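Citrate lyase, subunit 1 (Methanosaeta concilii, PDB 6HXI) probably cleaves citrate with ATP and coenzyme A to give acetyl-CoA and oxaloacetate, as an ATP citrate lyase. Local coordinates at residues 270-282 / 328-341. Numbering follows the deposited sequence.
Sequences EGRVWTMVAGGGA and SKNPNGKVLLIGGA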
ATOM      1  N   GLU C 270     -29.483  59.529  19.036  1.00 65.19           N
ATOM      2  CA  GLU C 270     -28.685  60.692  19.434  1.00 67.19           C
ATOM      3  C   GLU C 270     -28.172  60.642  20.897  1.00 71.60           C
ATOM      4  O   GLU C 270     -27.652  61.644  21.401  1.00 74.87           O
ATOM      5  CB  GLU C 270     -29.445  62.015  19.159  1.00 71.54           C
ATOM      6  CG  GLU C 270     -29.971  62.183  17.738  1.00 84.00           C
ATOM      7  CD  GLU C 270     -28.990  61.872  16.626  1.00103.33           C
ATOM      8  OE1 GLU C 270     -27.906  62.499  16.592  1.00 98.83           O
ATOM      9  OE2 GLU C 270     -29.309  60.995  15.790  1.00 88.76           O
ATOM     10  N   GLY C 271     -28.294  59.485  21.548  1.00 65.61           N
ATOM     11  CA  GLY C 271     -27.823  59.286  22.916  1.00 64.04           C
ATOM     12  C   GLY C 271     -26.316  59.126  22.991  1.00 66.00           C
ATOM     13  O   GLY C 271     -25.713  58.521  22.097  1.00 65.46           O
ATOM     14  N   ARG C 272     -25.690  59.674  24.048  1.00 61.44           N
ATOM     15  CA  ARG C 272     -24.239  59.595  24.222  1.00 61.28           C
ATOM     16  C   ARG C 272     -23.789  58.376  25.075  1.00 64.44           C
ATOM     17  O   ARG C 272     -22.586  58.114  25.140  1.00 62.81           O
ATOM     18  CB  ARG C 272     -23.631  60.926  24.734  1.00 65.62           C
ATOM     19  CG  ARG C 272     -24.086  61.407  26.121  1.00 74.13           C
ATOM     20  CD  ARG C 272     -23.396  62.704  26.557  1.00 82.88           C
ATOM     21  NE  ARG C 272     -21.937  62.568  26.603  1.00 88.64           N
ATOM     22  CZ  ARG C 272     -21.251  62.130  27.655  1.00100.88           C
ATOM     23  NH1 ARG C 272     -21.879  61.806  28.779  1.00 86.87           N
ATOM     24  NH2 ARG C 272     -19.932  62.012  27.592  1.00 88.90           N
ATOM     25  N   VAL C 273     -24.736  57.612  25.682  1.00 61.30           N
ATOM     26  CA  VAL C 273     -24.369  56.414  26.460  1.00 60.68           C
ATOM     27  C   VAL C 273     -24.716  55.118  25.699  1.00 64.70           C
ATOM     28  O   VAL C 273     -25.895  54.777  25.512  1.00 64.49           O
ATOM     29  CB  VAL C 273     -24.886  56.366  27.924  1.00 64.50           C
ATOM     30  CG1 VAL C 273     -24.250  55.197  28.695  1.00 62.04           C
ATOM     31  CG2 VAL C 273     -24.654  57.681  28.643  1.00 66.75           C
ATOM     32  N   TRP C 274     -23.688  54.403  25.268  1.00 60.16           N
ATOM     33  CA  TRP C 274     -23.920  53.141  24.581  1.00 58.60           C
ATOM     34  C   TRP C 274     -23.440  51.988  25.447  1.00 63.22           C
ATOM     35  O   TRP C 274     -22.510  52.136  26.263  1.00 63.67           O
ATOM     36  CB  TRP C 274     -23.295  53.122  23.185  1.00 57.04           C
ATOM     37  CG  TRP C 274     -23.958  54.056  22.221  1.00 59.29           C
ATOM     38  CD1 TRP C 274     -23.811  55.412  22.157  1.00 64.41           C
ATOM     39  CD2 TRP C 274     -24.868  53.700  21.172  1.00 58.62           C
ATOM     40  NE1 TRP C 274     -24.571  55.922  21.131  1.00 65.19           N
ATOM     41  CE2 TRP C 274     -25.224  54.893  20.504  1.00 64.82           C
ATOM     42  CE3 TRP C 274     -25.436  52.490  20.744  1.00 57.98           C
ATOM     43  CZ2 TRP C 274     -26.123  54.909  19.437  1.00 64.10           C
ATOM     44  CZ3 TRP C 274     -26.304  52.504  19.664  1.00 59.49           C
ATOM     45  CH2 TRP C 274     -26.642  53.701  19.029  1.00 62.12           C
ATOM     46  N   THR C 275     -24.114  50.854  25.313  1.00 57.56           N
ATOM     47  CA  THR C 275     -23.778  49.700  26.117  1.00 56.87           C
ATOM     48  C   THR C 275     -23.629  48.422  25.306  1.00 62.28           C
ATOM     49  O   THR C 275     -24.384  48.167  24.356  1.00 62.96           O
ATOM     50  CB  THR C 275     -24.818  49.497  27.238  1.00 65.35           C
ATOM     51  OG1 THR C 275     -26.130  49.356  26.674  1.00 63.30           O
ATOM     52  CG2 THR C 275     -24.778  50.595  28.303  1.00 61.98           C
ATOM     53  N   MET C 276     -22.669  47.597  25.718  1.00 57.54           N
ATOM     54  CA  MET C 276     -22.460  46.277  25.156  1.00 56.26           C
ATOM     55  C   MET C 276     -22.200  45.367  26.338  1.00 56.51           C
ATOM     56  O   MET C 276     -21.057  45.052  26.677  1.00 56.31           O
ATOM     57  CB  MET C 276     -21.359  46.244  24.100  1.00 59.80           C
ATOM     58  CG  MET C 276     -21.274  44.901  23.420  1.00 64.29           C
ATOM     59  SD  MET C 276     -20.349  44.928  21.882  1.00 72.36           S
ATOM     60  CE  MET C 276     -18.838  45.772  22.413  1.00 70.62           C
ATOM     61  N   VAL C 277     -23.295  45.014  27.008  1.00 50.74           N
ATOM     62  CA  VAL C 277     -23.287  44.216  28.233  1.00 49.27           C
ATOM     63  C   VAL C 277     -23.608  42.750  27.951  1.00 50.15           C
ATOM     64  O   VAL C 277     -24.514  42.440  27.178  1.00 49.06           O
ATOM     65  CB  VAL C 277     -24.196  44.832  29.339  1.00 51.99           C
ATOM     66  CG1 VAL C 277     -24.126  44.024  30.627  1.00 50.87           C
ATOM     67  CG2 VAL C 277     -23.824  46.290  29.603  1.00 53.13           C
ATOM     68  N   ALA C 278     -22.832  41.866  28.569  1.00 45.83           N
ATOM     69  CA  ALA C 278     -23.020  40.444  28.473  1.00 44.77           C
ATOM     70  C   ALA C 278     -24.049  39.971  29.508  1.00 50.89           C
ATOM     71  O   ALA C 278     -23.937  40.285  30.699  1.00 51.86           O
ATOM     72  CB  ALA C 278     -21.702  39.748  28.686  1.00 45.24           C
ATOM     73  N   GLY C 279     -25.066  39.258  29.044  1.00 47.99           N
ATOM     74  CA  GLY C 279     -26.080  38.672  29.916  1.00 48.55           C
ATOM     75  C   GLY C 279     -27.369  39.442  30.059  1.00 54.70           C
ATOM     76  O   GLY C 279     -27.362  40.674  30.092  1.00 56.78           O
ATOM     77  N   GLY C 280     -28.474  38.707  30.129  1.00 51.05           N
ATOM     78  CA  GLY C 280     -29.803  39.277  30.330  1.00 51.17           C
ATOM     79  C   GLY C 280     -29.928  39.967  31.678  1.00 55.42           C
ATOM     80  O   GLY C 280     -30.409  41.100  31.747  1.00 57.45           O
ATOM     81  N   GLY C 281     -29.471  39.294  32.743  1.00 49.71           N
ATOM     82  CA  GLY C 281     -29.500  39.809  34.112  1.00 49.00           C
ATOM     83  C   GLY C 281     -28.698  41.077  34.308  1.00 53.00           C
ATOM     84  O   GLY C 281     -29.238  42.086  34.768  1.00 53.51           O
ATOM     85  N   ALA C 282     -27.399  41.037  33.951  1.00 49.09           N
ATOM     86  CA  ALA C 282     -26.458  42.152  34.084  1.00 49.17           C
ATOM     87  C   ALA C 282     -26.796  43.389  33.244  1.00 52.33           C
ATOM     88  O   ALA C 282     -26.567  44.501  33.720  1.00 52.85           O
ATOM     89  CB  ALA C 282     -25.057  41.681  33.762  1.00 49.46           C
ATOM     90  N   SER C 328     -23.411  60.403  14.167  1.00 86.60           N
ATOM     91  CA  SER C 328     -23.491  61.775  14.663  1.00 89.33           C
ATOM     92  C   SER C 328     -22.306  62.123  15.569  1.00 95.23           C
ATOM     93  O   SER C 328     -21.850  61.283  16.346  1.00 92.95           O
ATOM     94  CB  SER C 328     -24.795  61.972  15.428  1.00 93.28           C
ATOM     95  OG  SER C 328     -25.022  63.330  15.775  1.00106.18           O
ATOM     96  N   LYS C 329     -21.818  63.369  15.470  1.00 96.09           N
ATOM     97  CA  LYS C 329     -20.722  63.878  16.293  1.00 97.39           C
ATOM     98  C   LYS C 329     -21.332  64.700  17.429  1.00102.73           C
ATOM     99  O   LYS C 329     -22.044  65.681  17.181  1.00104.28           O
ATOM    100  CB  LYS C 329     -19.726  64.693  15.448  1.00102.87           C
ATOM    101  CG  LYS C 329     -18.425  65.028  16.172  1.00120.49           C
ATOM    102  CD  LYS C 329     -17.370  65.560  15.210  1.00133.28           C
ATOM    103  CE  LYS C 329     -16.191  66.162  15.933  1.00144.48           C
ATOM    104  NZ  LYS C 329     -15.006  66.272  15.045  1.00153.60           N
ATOM    105  N   ASN C 330     -21.079  64.264  18.673  1.00 98.17           N
ATOM    106  CA  ASN C 330     -21.653  64.878  19.864  1.00 98.91           C
ATOM    107  C   ASN C 330     -20.623  65.536  20.798  1.00104.28           C
ATOM    108  O   ASN C 330     -19.668  64.858  21.196  1.00102.87           O
ATOM    109  CB  ASN C 330     -22.455  63.816  20.631  1.00 97.51           C
ATOM    110  CG  ASN C 330     -23.483  64.342  21.599  1.00126.46           C
ATOM    111  OD1 ASN C 330     -23.330  64.240  22.822  1.00119.60           O
ATOM    112  ND2 ASN C 330     -24.601  64.825  21.074  1.00123.03           N
ATOM    113  N   PRO C 331     -20.823  66.826  21.212  1.00102.76           N
ATOM    114  CA  PRO C 331     -19.922  67.421  22.224  1.00103.45           C
ATOM    115  C   PRO C 331     -20.118  66.679  23.556  1.00104.84           C
ATOM    116  O   PRO C 331     -21.176  66.069  23.759  1.00103.48           O
ATOM    117  CB  PRO C 331     -20.364  68.882  22.295  1.00108.27           C
ATOM    118  CG  PRO C 331     -21.760  68.890  21.825  1.00112.79           C
ATOM    119  CD  PRO C 331     -21.926  67.748  20.864  1.00106.12           C
ATOM    120  N   ASN C 332     -19.085  66.688  24.438  1.00 99.46           N
ATOM    121  CA  ASN C 332     -18.943  65.919  25.701  1.00 95.83           C
ATOM    122  C   ASN C 332     -18.483  64.491  25.321  1.00 92.28           C
ATOM    123  O   ASN C 332     -18.174  63.680  26.197  1.00 90.38           O
ATOM    124  CB  ASN C 332     -20.236  65.826  26.578  1.00 96.14           C
ATOM    125  CG  ASN C 332     -21.118  67.048  26.758  1.00119.97           C
ATOM    126  OD1 ASN C 332     -22.310  66.912  27.069  1.00110.98           O
ATOM    127  ND2 ASN C 332     -20.577  68.255  26.597  1.00115.43           N
ATOM    128  N   GLY C 333     -18.444  64.220  24.012  1.00 84.71           N
ATOM    129  CA  GLY C 333     -18.097  62.932  23.435  1.00 80.41           C
ATOM    130  C   GLY C 333     -19.232  61.944  23.581  1.00 78.96           C
ATOM    131  O   GLY C 333     -20.395  62.332  23.731  1.00 78.69           O
ATOM    132  N   LYS C 334     -18.890  60.658  23.536  1.00 71.47           N
ATOM    133  CA  LYS C 334     -19.806  59.534  23.710  1.00 67.84           C
ATOM    134  C   LYS C 334     -19.103  58.477  24.548  1.00 68.35           C
ATOM    135  O   LYS C 334     -17.882  58.377  24.494  1.00 67.71           O
ATOM    136  CB  LYS C 334     -20.262  58.960  22.358  1.00 68.79           C
ATOM    137  CG  LYS C 334     -21.405  59.750  21.749  1.00 76.76           C
ATOM    138  CD  LYS C 334     -21.753  59.308  20.351  1.00 77.87           C
ATOM    139  CE  LYS C 334     -22.912  60.130  19.839  1.00 77.71           C
ATOM    140  NZ  LYS C 334     -23.172  59.890  18.401  1.00 80.61           N
ATOM    141  N   VAL C 335     -19.853  57.712  25.340  1.00 63.44           N
ATOM    142  CA  VAL C 335     -19.280  56.654  26.180  1.00 62.06           C
ATOM    143  C   VAL C 335     -19.756  55.246  25.755  1.00 64.53           C
ATOM    144  O   VAL C 335     -20.952  55.043  25.522  1.00 63.55           O
ATOM    145  CB  VAL C 335     -19.532  56.950  27.682  1.00 66.74           C
ATOM    146  CG1 VAL C 335     -19.133  55.775  28.547  1.00 65.24           C
ATOM    147  CG2 VAL C 335     -18.794  58.207  28.134  1.00 68.49           C
ATOM    148  N   LEU C 336     -18.799  54.283  25.629  1.00 61.15           N
ATOM    149  CA  LEU C 336     -19.052  52.864  25.322  1.00 58.24           C
ATOM    150  C   LEU C 336     -18.757  52.001  26.560  1.00 58.77           C
ATOM    151  O   LEU C 336     -17.603  51.892  26.972  1.00 56.43           O
ATOM    152  CB  LEU C 336     -18.272  52.347  24.087  1.00 57.41           C
ATOM    153  CG  LEU C 336     -18.466  50.841  23.690  1.00 59.39           C
ATOM    154  CD1 LEU C 336     -19.967  50.448  23.492  1.00 58.68           C
ATOM    155  CD2 LEU C 336     -17.655  50.485  22.450  1.00 58.28           C
ATOM    156  N   LEU C 337     -19.818  51.392  27.135  1.00 53.94           N
ATOM    157  CA  LEU C 337     -19.712  50.548  28.323  1.00 52.16           C
ATOM    158  C   LEU C 337     -19.781  49.073  27.968  1.00 53.86           C
ATOM    159  O   LEU C 337     -20.856  48.546  27.682  1.00 52.91           O
ATOM    160  CB  LEU C 337     -20.776  50.930  29.374  1.00 52.15           C
ATOM    161  CG  LEU C 337     -20.792  52.398  29.833  1.00 57.32           C
ATOM    162  CD1 LEU C 337     -22.065  52.711  30.574  1.00 57.30           C
ATOM    163  CD2 LEU C 337     -19.603  52.718  30.720  1.00 60.32           C
ATOM    164  N   ILE C 338     -18.613  48.424  27.956  1.00 50.47           N
ATOM    165  CA  ILE C 338     -18.440  46.994  27.664  1.00 48.54           C
ATOM    166  C   ILE C 338     -18.366  46.269  28.994  1.00 51.72           C
ATOM    167  O   ILE C 338     -17.285  46.030  29.543  1.00 50.76           O
ATOM    168  CB  ILE C 338     -17.221  46.707  26.734  1.00 51.61           C
ATOM    169  CG1 ILE C 338     -17.147  47.741  25.555  1.00 53.34           C
ATOM    170  CG2 ILE C 338     -17.281  45.232  26.243  1.00 48.94           C
ATOM    171  CD1 ILE C 338     -16.012  47.598  24.572  1.00 62.91           C
ATOM    172  N   GLY C 339     -19.535  45.965  29.529  1.00 49.15           N
ATOM    173  CA  GLY C 339     -19.626  45.335  30.837  1.00 48.94           C
ATOM    174  C   GLY C 339     -20.155  43.925  30.845  1.00 51.41           C
ATOM    175  O   GLY C 339     -20.263  43.277  29.802  1.00 50.29           O
ATOM    176  N   GLY C 340     -20.480  43.471  32.044  1.00 48.26           N
ATOM    177  CA  GLY C 340     -21.034  42.154  32.285  1.00 48.15           C
ATOM    178  C   GLY C 340     -20.611  41.595  33.621  1.00 53.37           C
ATOM    179  O   GLY C 340     -19.735  42.149  34.295  1.00 52.81           O
ATOM    180  N   ALA C 341     -21.234  40.479  34.001  1.00 49.69           N
ATOM    181  CA  ALA C 341     -20.909  39.785  35.237  1.00 49.46           C
ATOM    182  C   ALA C 341     -19.690  38.898  35.000  1.00 48.33           C
ATOM    183  O   ALA C 341     -19.046  38.992  33.955  1.00 46.76           O
ATOM    184  CB  ALA C 341     -22.097  38.934  35.685  1.00 50.13           C
TER
HETATM  185  O   HOH W   1     -23.172  38.795  32.768  1.00 42.08           O
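Arg-272 turns the edge of its guanidinium to the turn that leads into strand 334-338, NE passing beside Asn-332 CB. Two carbonyls of the turn take its N-H groups: NH2 reaches Asn-332 O at 2.8 Å and NE reaches Gly-333 O at 3.3 Å, both donors standing above the carbonyl planes. A bend at chi3 (-59°) swings the group back onto the turn. Next to it, Lys-334 stays extended beyond CG, runs its CG alongside Arg-272 CA and CB, and gives NZ to Ser-328 O at 2.8 Å; Met-325 O takes NZ too. From here the backbones run parallel: Trp-274 N bonds Val-335 O, Trp-274 O accepts from Leu-337 N, and Met-276 N meets Leu-337 O at 2.8 Å. These are neighbouring strands of the four-stranded parallel sheet in the citrate-binding region, related to succinyl-CoA synthetase, with 273-275 outermost within the chain. On one face Leu-337 CD1 packs against Val-273 CG1 (3.8 Å) and Thr-275 CG2, and Leu-337 and Val-273 also touch helix 412-417. On the other, Trp-274 and Met-276 meet helix 311-325, and Met-276 CE lies alongside Ile-338 CD1 at 4.0 Å. Past the strand ends, a water joins Ala-278 O to Ala-341 N, and the Ala-278 side chain comes within about 4 Å of bound citrate.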